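Local coordinates for protein DNA gyrase, B subunit, truncated (Myxococcus xanthus, PDB 3CWV) that probably takes part, as a truncated gyrase B subunit, in the ATP-dependent breakage, passage and rejoining of double-stranded DNA, at residues 71-74 against 75-79; 102-105 against 106-110; 330-333 against 334-338. All blocks are in the same frame, centred on the assembly; numbering follows the deposited sequence.

Interaction 1 of 3, residues 71-74 against 75-79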
ATOM      1  N   ARG A  71      -8.355  -9.025  14.703  1.00 30.04           N
ATOM      2  CA  ARG A  71      -9.073 -10.088  15.418  1.00 32.63           C
ATOM      3  C   ARG A  71      -8.153 -11.284  15.602  1.00 31.79           C
ATOM      4  O   ARG A  71      -8.538 -12.270  16.209  1.00 29.59           O
ATOM      5  CB  ARG A  71     -10.327 -10.528  14.650  1.00 34.96           C
ATOM      6  CG  ARG A  71     -11.569  -9.657  14.867  1.00 42.75           C
ATOM      7  CD  ARG A  71     -12.304  -9.478  13.537  1.00 48.27           C
ATOM      8  NE  ARG A  71     -11.642  -8.423  12.772  1.00 55.60           N
ATOM      9  CZ  ARG A  71     -11.429  -8.432  11.459  1.00 51.85           C
ATOM     10  NH1 ARG A  71     -11.816  -9.457  10.713  1.00 46.26           N
ATOM     11  NH2 ARG A  71     -10.802  -7.406  10.897  1.00 48.56           N
ATOM     12  N   THR A  72      -6.930 -11.216  15.076  1.00 30.36           N
ATOM     13  CA  THR A  72      -6.057 -12.402  15.121  1.00 30.33           C
ATOM     14  C   THR A  72      -4.670 -12.247  15.775  1.00 31.93           C
ATOM     15  O   THR A  72      -4.042 -13.245  16.153  1.00 31.25           O
ATOM     16  CB  THR A  72      -5.850 -13.002  13.718  1.00 30.98           C
ATOM     17  OG1 THR A  72      -5.299 -11.990  12.848  1.00 33.13           O
ATOM     18  CG2 THR A  72      -7.168 -13.524  13.167  1.00 33.54           C
ATOM     19  N   VAL A  73      -4.171 -11.015  15.895  1.00 27.72           N
ATOM     20  CA  VAL A  73      -2.798 -10.818  16.384  1.00 26.32           C
ATOM     21  C   VAL A  73      -2.579 -11.469  17.755  1.00 26.94           C
ATOM     22  O   VAL A  73      -3.477 -11.469  18.619  1.00 28.22           O
ATOM     23  CB  VAL A  73      -2.399  -9.297  16.417  1.00 24.12           C
ATOM     24  CG1 VAL A  73      -3.200  -8.523  17.506  1.00 20.23           C
ATOM     25  CG2 VAL A  73      -0.869  -9.151  16.595  1.00 22.12           C
ATOM     26  N   THR A  74      -1.403 -12.047  17.961  1.00 26.98           N
ATOM     27  CA  THR A  74      -1.030 -12.521  19.300  1.00 28.75           C
ATOM     28  C   THR A  74       0.323 -11.998  19.758  1.00 27.77           C
ATOM     29  O   THR A  74       1.196 -11.681  18.949  1.00 27.01           O
ATOM     30  CB  THR A  74      -0.940 -14.054  19.354  1.00 29.56           C
ATOM     31  OG1 THR A  74       0.194 -14.467  18.597  1.00 31.69           O
ATOM     32  CG2 THR A  74      -2.182 -14.692  18.748  1.00 30.91           C
ATOM     33  N   ALA A  75       0.537 -11.987  21.068  1.00 26.74           N
ATOM     34  CA  ALA A  75       1.835 -11.606  21.592  1.00 27.90           C
ATOM     35  C   ALA A  75       2.938 -12.576  21.170  1.00 27.48           C
ATOM     36  O   ALA A  75       4.072 -12.153  20.928  1.00 28.31           O
ATOM     37  CB  ALA A  75       1.789 -11.476  23.128  1.00 26.21           C
ATOM     38  N   GLU A  76       2.634 -13.877  21.105  1.00 28.73           N
ATOM     39  CA  GLU A  76       3.650 -14.849  20.691  1.00 28.56           C
ATOM     40  C   GLU A  76       4.114 -14.604  19.255  1.00 29.59           C
ATOM     41  O   GLU A  76       5.302 -14.719  18.948  1.00 30.68           O
ATOM     42  CB  GLU A  76       3.117 -16.277  20.766  1.00 29.85           C
ATOM     43  CG  GLU A  76       4.276 -17.243  20.818  1.00 36.56           C
ATOM     44  CD  GLU A  76       3.978 -18.583  20.200  1.00 52.27           C
ATOM     45  OE1 GLU A  76       2.799 -19.026  20.265  1.00 50.82           O
ATOM     46  OE2 GLU A  76       4.944 -19.199  19.676  1.00 59.39           O
ATOM     47  N   ASN A  77       3.144 -14.306  18.395  1.00 28.05           N
ATOM     48  CA  ASN A  77       3.357 -13.838  17.004  1.00 29.47           C
ATOM     49  C   ASN A  77       4.363 -12.676  16.970  1.00 28.14           C
ATOM     50  O   ASN A  77       5.388 -12.788  16.301  1.00 28.88           O
ATOM     51  CB  ASN A  77       1.966 -13.513  16.402  1.00 29.57           C
ATOM     52  CG  ASN A  77       1.974 -12.623  15.127  1.00 37.56           C
ATOM     53  OD1 ASN A  77       3.008 -12.307  14.521  1.00 37.62           O
ATOM     54  ND2 ASN A  77       0.757 -12.232  14.720  1.00 34.03           N
ATOM     55  N   LEU A  78       4.112 -11.623  17.752  1.00 27.84           N
ATOM     56  CA  LEU A  78       4.991 -10.439  17.769  1.00 27.91           C
ATOM     57  C   LEU A  78       6.385 -10.744  18.283  1.00 27.86           C
ATOM     58  O   LEU A  78       7.364 -10.285  17.694  1.00 27.25           O
ATOM     59  CB  LEU A  78       4.373  -9.271  18.562  1.00 24.89           C
ATOM     60  CG  LEU A  78       3.636  -8.208  17.731  1.00 26.44           C
ATOM     61  CD1 LEU A  78       4.666  -7.427  16.826  1.00 27.80           C
ATOM     62  CD2 LEU A  78       2.564  -8.843  16.857  1.00 26.91           C
ATOM     63  N   VAL A  79       6.492 -11.521  19.368  1.00 24.58           N
ATOM     64  CA  VAL A  79       7.824 -11.865  19.892  1.00 25.46           C
ATOM     65  C   VAL A  79       8.642 -12.624  18.836  1.00 26.82           C
ATOM     66  O   VAL A  79       9.826 -12.314  18.625  1.00 24.72           O
ATOM     67  CB  VAL A  79       7.777 -12.640  21.209  1.00 28.42           C
ATOM     68  CG1 VAL A  79       9.195 -13.131  21.604  1.00 28.91           C
ATOM     69  CG2 VAL A  79       7.200 -11.734  22.334  1.00 26.32           C
TER
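Thr74 caps the first turn of helix 75-82 and meets Asn77 through its side chain. This is an N-cap on the helix that follows strand 64-70. The hydroxyl OG1 of Thr74 accepts a hydrogen bond from the backbone N of Asn77 at 3.0 Å, with an N-H...O angle of 158°. The torsion explains the reach: OG1 sits between the backbone N and the carbonyl carbon (chi1 70°), which turns it to the start of the helix. It there takes up an amide N-H that has no earlier turn of helix to bond to. The CB of Asn77 also lies close, 3.0 Å from Thr74 OG1, and the two side chains cross at about a right angle. The carbonyl of Thr74 serves the next amide. Its O accepts from Leu78 N at 3.2 Å, so backbone and side chain of one residue hold two successive N-H groups. Ala75 O continues the pattern by accepting from Val79 N.

One residue before the cap, Val73 adds an apolar contact. Both Val73 and Leu78 are buried and lean on Val153 of strand 151-159. Leu78 also reaches Val114 and Ile116 of strand 109-118, so this face of the helix rests on the large mixed sheet. The loop ahead of the cap is held by Ser70 OG, which bonds the backbone N of Thr72 and of Val73. Arg151 NH1 bonds Val73 O. At the apolar contact, Val73 CG2 comes within 3.5 Å of Leu78 CD2, tighter than usual for two methyl groups.

Interaction 2 of 3, residues 102-105 against 106-110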
ATOM      1  N   LEU A 102       8.991  -5.825   8.788  1.00 19.51           N
ATOM      2  CA  LEU A 102       8.952  -5.381  10.184  1.00 21.47           C
ATOM      3  C   LEU A 102      10.267  -5.478  10.973  1.00 21.01           C
ATOM      4  O   LEU A 102      10.618  -4.546  11.720  1.00 21.13           O
ATOM      5  CB  LEU A 102       7.812  -6.110  10.969  1.00 19.09           C
ATOM      6  CG  LEU A 102       7.709  -5.859  12.472  1.00 25.49           C
ATOM      7  CD1 LEU A 102       7.412  -4.379  12.777  1.00 23.00           C
ATOM      8  CD2 LEU A 102       6.633  -6.825  13.099  1.00 21.72           C
ATOM      9  N   VAL A 103      10.971  -6.607  10.876  1.00 18.71           N
ATOM     10  CA  VAL A 103      12.165  -6.796  11.671  1.00 20.00           C
ATOM     11  C   VAL A 103      13.251  -5.766  11.291  1.00 23.51           C
ATOM     12  O   VAL A 103      14.080  -5.443  12.112  1.00 19.96           O
ATOM     13  CB  VAL A 103      12.757  -8.212  11.549  1.00 21.73           C
ATOM     14  CG1 VAL A 103      13.360  -8.487  10.158  1.00 23.05           C
ATOM     15  CG2 VAL A 103      13.868  -8.440  12.643  1.00 23.00           C
ATOM     16  N   VAL A 104      13.206  -5.257  10.065  1.00 20.13           N
ATOM     17  CA  VAL A 104      14.179  -4.201   9.675  1.00 21.51           C
ATOM     18  C   VAL A 104      13.908  -2.912  10.442  1.00 20.69           C
ATOM     19  O   VAL A 104      14.826  -2.299  10.954  1.00 22.47           O
ATOM     20  CB  VAL A 104      14.163  -3.966   8.175  1.00 23.26           C
ATOM     21  CG1 VAL A 104      15.204  -2.857   7.759  1.00 21.76           C
ATOM     22  CG2 VAL A 104      14.490  -5.259   7.475  1.00 21.75           C
ATOM     23  N   SER A 105      12.647  -2.496  10.516  1.00 21.61           N
ATOM     24  CA  SER A 105      12.302  -1.282  11.251  1.00 23.19           C
ATOM     25  C   SER A 105      12.694  -1.420  12.706  1.00 21.61           C
ATOM     26  O   SER A 105      13.236  -0.492  13.300  1.00 19.23           O
ATOM     27  CB  SER A 105      10.826  -0.938  11.117  1.00 23.69           C
ATOM     28  OG  SER A 105      10.510  -0.731   9.757  1.00 23.82           O
ATOM     29  N   LEU A 106      12.407  -2.577  13.287  1.00 19.25           N
ATOM     30  CA  LEU A 106      12.779  -2.830  14.682  1.00 20.74           C
ATOM     31  C   LEU A 106      14.292  -2.929  14.847  1.00 18.31           C
ATOM     32  O   LEU A 106      14.856  -2.305  15.760  1.00 20.76           O
ATOM     33  CB  LEU A 106      12.158  -4.152  15.177  1.00 16.74           C
ATOM     34  CG  LEU A 106      10.626  -4.219  15.175  1.00 20.30           C
ATOM     35  CD1 LEU A 106      10.160  -5.632  15.641  1.00 22.21           C
ATOM     36  CD2 LEU A 106      10.035  -3.129  16.016  1.00 19.75           C
ATOM     37  N   ALA A 107      14.958  -3.697  13.975  1.00 20.31           N
ATOM     38  CA  ALA A 107      16.425  -3.843  14.072  1.00 19.51           C
ATOM     39  C   ALA A 107      17.139  -2.491  14.036  1.00 20.44           C
ATOM     40  O   ALA A 107      18.157  -2.299  14.713  1.00 20.61           O
ATOM     41  CB  ALA A 107      16.999  -4.742  12.902  1.00 20.34           C
ATOM     42  N   LEU A 108      16.636  -1.580  13.209  1.00 22.63           N
ATOM     43  CA  LEU A 108      17.305  -0.284  12.986  1.00 22.58           C
ATOM     44  C   LEU A 108      16.790   0.853  13.870  1.00 23.91           C
ATOM     45  O   LEU A 108      16.916   2.033  13.519  1.00 23.03           O
ATOM     46  CB  LEU A 108      17.225   0.116  11.499  1.00 24.23           C
ATOM     47  CG  LEU A 108      17.885  -0.922  10.558  1.00 22.41           C
ATOM     48  CD1 LEU A 108      17.779  -0.512   9.097  1.00 22.13           C
ATOM     49  CD2 LEU A 108      19.353  -1.259  10.959  1.00 18.67           C
ATOM     50  N   SER A 109      16.170   0.484  14.995  1.00 23.58           N
ATOM     51  CA  SER A 109      15.766   1.443  16.012  1.00 22.74           C
ATOM     52  C   SER A 109      16.788   1.412  17.165  1.00 22.73           C
ATOM     53  O   SER A 109      17.455   0.409  17.364  1.00 24.98           O
ATOM     54  CB  SER A 109      14.335   1.128  16.525  1.00 20.07           C
ATOM     55  OG  SER A 109      14.319  -0.159  17.167  1.00 21.07           O
ATOM     56  N   SER A 110      16.958   2.530  17.886  1.00 23.87           N
ATOM     57  CA  SER A 110      17.754   2.501  19.123  1.00 24.54           C
ATOM     58  C   SER A 110      16.874   1.979  20.253  1.00 24.63           C
ATOM     59  O   SER A 110      17.363   1.405  21.211  1.00 26.44           O
ATOM     60  CB  SER A 110      18.279   3.892  19.500  1.00 21.96           C
ATOM     61  OG  SER A 110      17.242   4.831  19.570  1.00 22.46           O
TER
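Leu102 and Leu106 meet one turn apart, the CG of Leu102 lying 4.0 Å from Leu106 CD1. Beneath them Leu106 N bonds Leu102 O at 3.1 Å and 169°, almost straight. The tighter side-chain pair is Val104 and Leu108. They lie side by side and point the same way, with Val104 CG1 3.7 Å from Leu108 CD1. Val104 CG1 is anti to its own backbone N (chi1 -179°), which places it along the flank of Leu108. Ala107 N bonds Val103 O at 2.7 Å.

This is the last turn of the short helix 102-107, where it passes into strand 109-118. Leu108 is the first residue to leave helical angles, yet its N still bonds Val104 O at 3.0 Å. Ser109 closes the end: its OG donates to Leu106 O at 2.6 Å, and its N bonds the same oxygen. Val15 of helix 11-17 lies against Val104 and Leu108, Leu38 of helix 28-47 against Leu102, and Val155 of strand 151-159 against Leu106. Ser105 turns its hydroxyl to Leu34 O of helix 28-47. Toward Ser110 the contact loosens. Ser110 is partly exposed, and its backbone pairs with His129 and Val158.

Interaction 3 of 3, residues 330-333 against 334-338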
ATOM      1  N   GLU A 330      -3.395 -11.074 -20.331  1.00 33.61           N
ATOM      2  CA  GLU A 330      -4.480 -11.595 -21.160  1.00 34.96           C
ATOM      3  C   GLU A 330      -5.751 -11.829 -20.370  1.00 32.98           C
ATOM      4  O   GLU A 330      -6.830 -11.587 -20.885  1.00 31.99           O
ATOM      5  CB  GLU A 330      -4.071 -12.864 -21.903  1.00 37.12           C
ATOM      6  CG  GLU A 330      -3.664 -12.590 -23.335  1.00 44.83           C
ATOM      7  CD  GLU A 330      -4.755 -11.858 -24.111  1.00 47.43           C
ATOM      8  OE1 GLU A 330      -4.463 -10.770 -24.644  1.00 50.12           O
ATOM      9  OE2 GLU A 330      -5.897 -12.364 -24.171  1.00 54.84           O
ATOM     10  N   ALA A 331      -5.623 -12.302 -19.132  1.00 31.89           N
ATOM     11  CA  ALA A 331      -6.786 -12.472 -18.233  1.00 31.96           C
ATOM     12  C   ALA A 331      -7.544 -11.175 -17.991  1.00 32.10           C
ATOM     13  O   ALA A 331      -8.778 -11.179 -17.975  1.00 31.33           O
ATOM     14  CB  ALA A 331      -6.366 -13.049 -16.917  1.00 31.94           C
ATOM     15  N   ILE A 332      -6.799 -10.086 -17.764  1.00 29.90           N
ATOM     16  CA  ILE A 332      -7.369  -8.740 -17.588  1.00 30.40           C
ATOM     17  C   ILE A 332      -7.984  -8.236 -18.889  1.00 33.20           C
ATOM     18  O   ILE A 332      -9.111  -7.737 -18.875  1.00 34.12           O
ATOM     19  CB  ILE A 332      -6.296  -7.729 -17.131  1.00 29.46           C
ATOM     20  CG1 ILE A 332      -5.795  -8.071 -15.719  1.00 27.86           C
ATOM     21  CG2 ILE A 332      -6.815  -6.274 -17.175  1.00 32.73           C
ATOM     22  CD1 ILE A 332      -4.655  -7.178 -15.289  1.00 26.61           C
ATOM     23  N   ARG A 333      -7.255  -8.373 -20.000  1.00 32.37           N
ATOM     24  CA  ARG A 333      -7.755  -7.920 -21.291  1.00 34.94           C
ATOM     25  C   ARG A 333      -9.058  -8.612 -21.665  1.00 36.93           C
ATOM     26  O   ARG A 333     -10.004  -7.944 -22.082  1.00 37.80           O
ATOM     27  CB  ARG A 333      -6.729  -8.071 -22.421  1.00 35.75           C
ATOM     28  CG  ARG A 333      -7.136  -7.291 -23.703  1.00 36.07           C
ATOM     29  CD  ARG A 333      -6.503  -7.853 -24.978  1.00 42.05           C
ATOM     30  NE  ARG A 333      -6.813  -9.272 -25.126  1.00 41.42           N
ATOM     31  CZ  ARG A 333      -7.999  -9.758 -25.489  1.00 47.72           C
ATOM     32  NH1 ARG A 333      -8.177 -11.067 -25.568  1.00 42.91           N
ATOM     33  NH2 ARG A 333      -9.017  -8.945 -25.763  1.00 49.42           N
ATOM     34  N   LYS A 334      -9.120  -9.930 -21.470  1.00 36.61           N
ATOM     35  CA  LYS A 334     -10.330 -10.695 -21.746  1.00 39.02           C
ATOM     36  C   LYS A 334     -11.500 -10.303 -20.864  1.00 37.22           C
ATOM     37  O   LYS A 334     -12.640 -10.247 -21.334  1.00 36.99           O
ATOM     38  CB  LYS A 334     -10.083 -12.205 -21.623  1.00 38.50           C
ATOM     39  CG  LYS A 334      -9.346 -12.784 -22.810  1.00 46.69           C
ATOM     40  CD  LYS A 334      -8.779 -14.169 -22.515  1.00 55.75           C
ATOM     41  CE  LYS A 334      -7.872 -14.621 -23.654  1.00 57.43           C
ATOM     42  NZ  LYS A 334      -7.524 -16.053 -23.505  1.00 60.76           N
ATOM     43  N   GLN A 335     -11.230 -10.052 -19.589  1.00 33.97           N
ATOM     44  CA  GLN A 335     -12.267  -9.600 -18.676  1.00 33.03           C
ATOM     45  C   GLN A 335     -12.773  -8.206 -19.051  1.00 33.57           C
ATOM     46  O   GLN A 335     -13.980  -7.951 -19.024  1.00 34.67           O
ATOM     47  CB  GLN A 335     -11.738  -9.560 -17.234  1.00 34.25           C
ATOM     48  CG  GLN A 335     -12.769  -9.127 -16.178  1.00 33.86           C
ATOM     49  CD  GLN A 335     -13.664 -10.264 -15.738  1.00 40.93           C
ATOM     50  OE1 GLN A 335     -13.466 -11.411 -16.139  1.00 42.83           O
ATOM     51  NE2 GLN A 335     -14.639  -9.957 -14.888  1.00 39.66           N
ATOM     52  N   LEU A 336     -11.859  -7.299 -19.371  1.00 30.60           N
ATOM     53  CA  LEU A 336     -12.242  -5.892 -19.452  1.00 31.58           C
ATOM     54  C   LEU A 336     -12.674  -5.419 -20.832  1.00 34.81           C
ATOM     55  O   LEU A 336     -13.472  -4.485 -20.938  1.00 31.87           O
ATOM     56  CB  LEU A 336     -11.125  -4.991 -18.948  1.00 31.56           C
ATOM     57  CG  LEU A 336     -10.718  -5.180 -17.488  1.00 26.58           C
ATOM     58  CD1 LEU A 336      -9.761  -4.067 -17.137  1.00 27.94           C
ATOM     59  CD2 LEU A 336     -11.943  -5.151 -16.568  1.00 29.01           C
ATOM     60  N   GLN A 337     -12.138  -6.034 -21.886  1.00 36.19           N
ATOM     61  CA  GLN A 337     -12.443  -5.554 -23.242  1.00 38.83           C
ATOM     62  C   GLN A 337     -13.941  -5.514 -23.577  1.00 39.18           C
ATOM     63  O   GLN A 337     -14.413  -4.494 -24.061  1.00 40.23           O
ATOM     64  CB  GLN A 337     -11.644  -6.289 -24.316  1.00 39.78           C
ATOM     65  CG  GLN A 337     -11.696  -5.593 -25.665  1.00 41.43           C
ATOM     66  CD  GLN A 337     -10.599  -6.031 -26.588  1.00 44.50           C
ATOM     67  OE1 GLN A 337      -9.423  -5.786 -26.328  1.00 46.92           O
ATOM     68  NE2 GLN A 337     -10.971  -6.677 -27.685  1.00 40.22           N
ATOM     69  N   PRO A 338     -14.693  -6.598 -23.296  1.00 39.65           N
ATOM     70  CA  PRO A 338     -16.147  -6.562 -23.543  1.00 40.99           C
ATOM     71  C   PRO A 338     -16.925  -5.624 -22.602  1.00 41.55           C
ATOM     72  O   PRO A 338     -17.950  -5.064 -23.005  1.00 40.59           O
ATOM     73  CB  PRO A 338     -16.595  -8.012 -23.329  1.00 41.64           C
ATOM     74  CG  PRO A 338     -15.488  -8.700 -22.627  1.00 41.06           C
ATOM     75  CD  PRO A 338     -14.234  -7.918 -22.832  1.00 40.55           C
TER
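Helix 328-345 carries a side-chain network along one of its flanks, built from Glu330, Arg333, Lys334 and Gln337. Arg333 grips Glu330 side-on with two nitrogens. Arg333 NE donates to Glu330 OE1 at 2.8 Å, a hydrogen bond within a salt bridge. Arg333 NH1 donates to Glu330 OE2 at 3.0 Å, on the syn lone pair of that oxygen. Both oxygens lie near the guanidinium plane, so the pair holds the group's rotation. The other end of the guanidinium faces the next turn. There Arg333 NH2 makes a weak bond to Gln337 OE1 at 3.2 Å, with the amide plane turned 62° from the guanidinium. CG of Arg333 lies anti to the backbone N (chi1 -166°), and the chain then bends at chi3 (55°), which folds the guanidinium back between its two partners. An alanine here removes the guanidinium, and the Glu330 carboxylate, left without its two-nitrogen partner, would probably be freer to turn, as would the Gln337 amide.

Lys334 runs extended beside this network. Its CE comes to 3.0 Å from Glu330 OE2, while NZ stays 4.1 Å from that oxygen, beyond a salt bridge. The nearby positive charge probably helps to keep Glu330 ionised.

The flank toward helix 267-284 and strand 228-234 carries Ile332 and Leu336. Ile332 CG2 packs 3.7 Å from Leu336 CD1, side by side, and both residues touch Val272 of helix 267-284. Leu336 also lies on Phe230 and Phe232 of strand 228-234. Beneath the side chains, the amides of Lys334 to Gln337 bond the carbonyls four residues back. The arrangement is that of an amphipathic alpha-helix, with i to i+3 and i to i+4 side-chain pairs on its polar flank.

The three contacts come in series along the chain. Interactions 1 and 2 belong to the N-terminal part, with centres 18 Å apart. Their helices, 75-82 and 102-107, follow each other in sequence and touch where Leu78 CD1 meets Leu102 CD2 at 4.3 Å. Both lie against the eight-stranded mixed sheet: interaction 1 follows its strand 64-70, and interaction 2 leads into its strand 109-118. Interaction 3 is about 40 Å from interaction 1 and about 42 Å from interaction 2, centre to centre. Its helix 328-345 packs on the five-stranded sheet and helix 267-284. Interactions 2 and 3 lie on opposite sides of the chain's centre. The contacts thus sample two separately packed parts, consistent with the ATP-binding and transducer domains of GyrB.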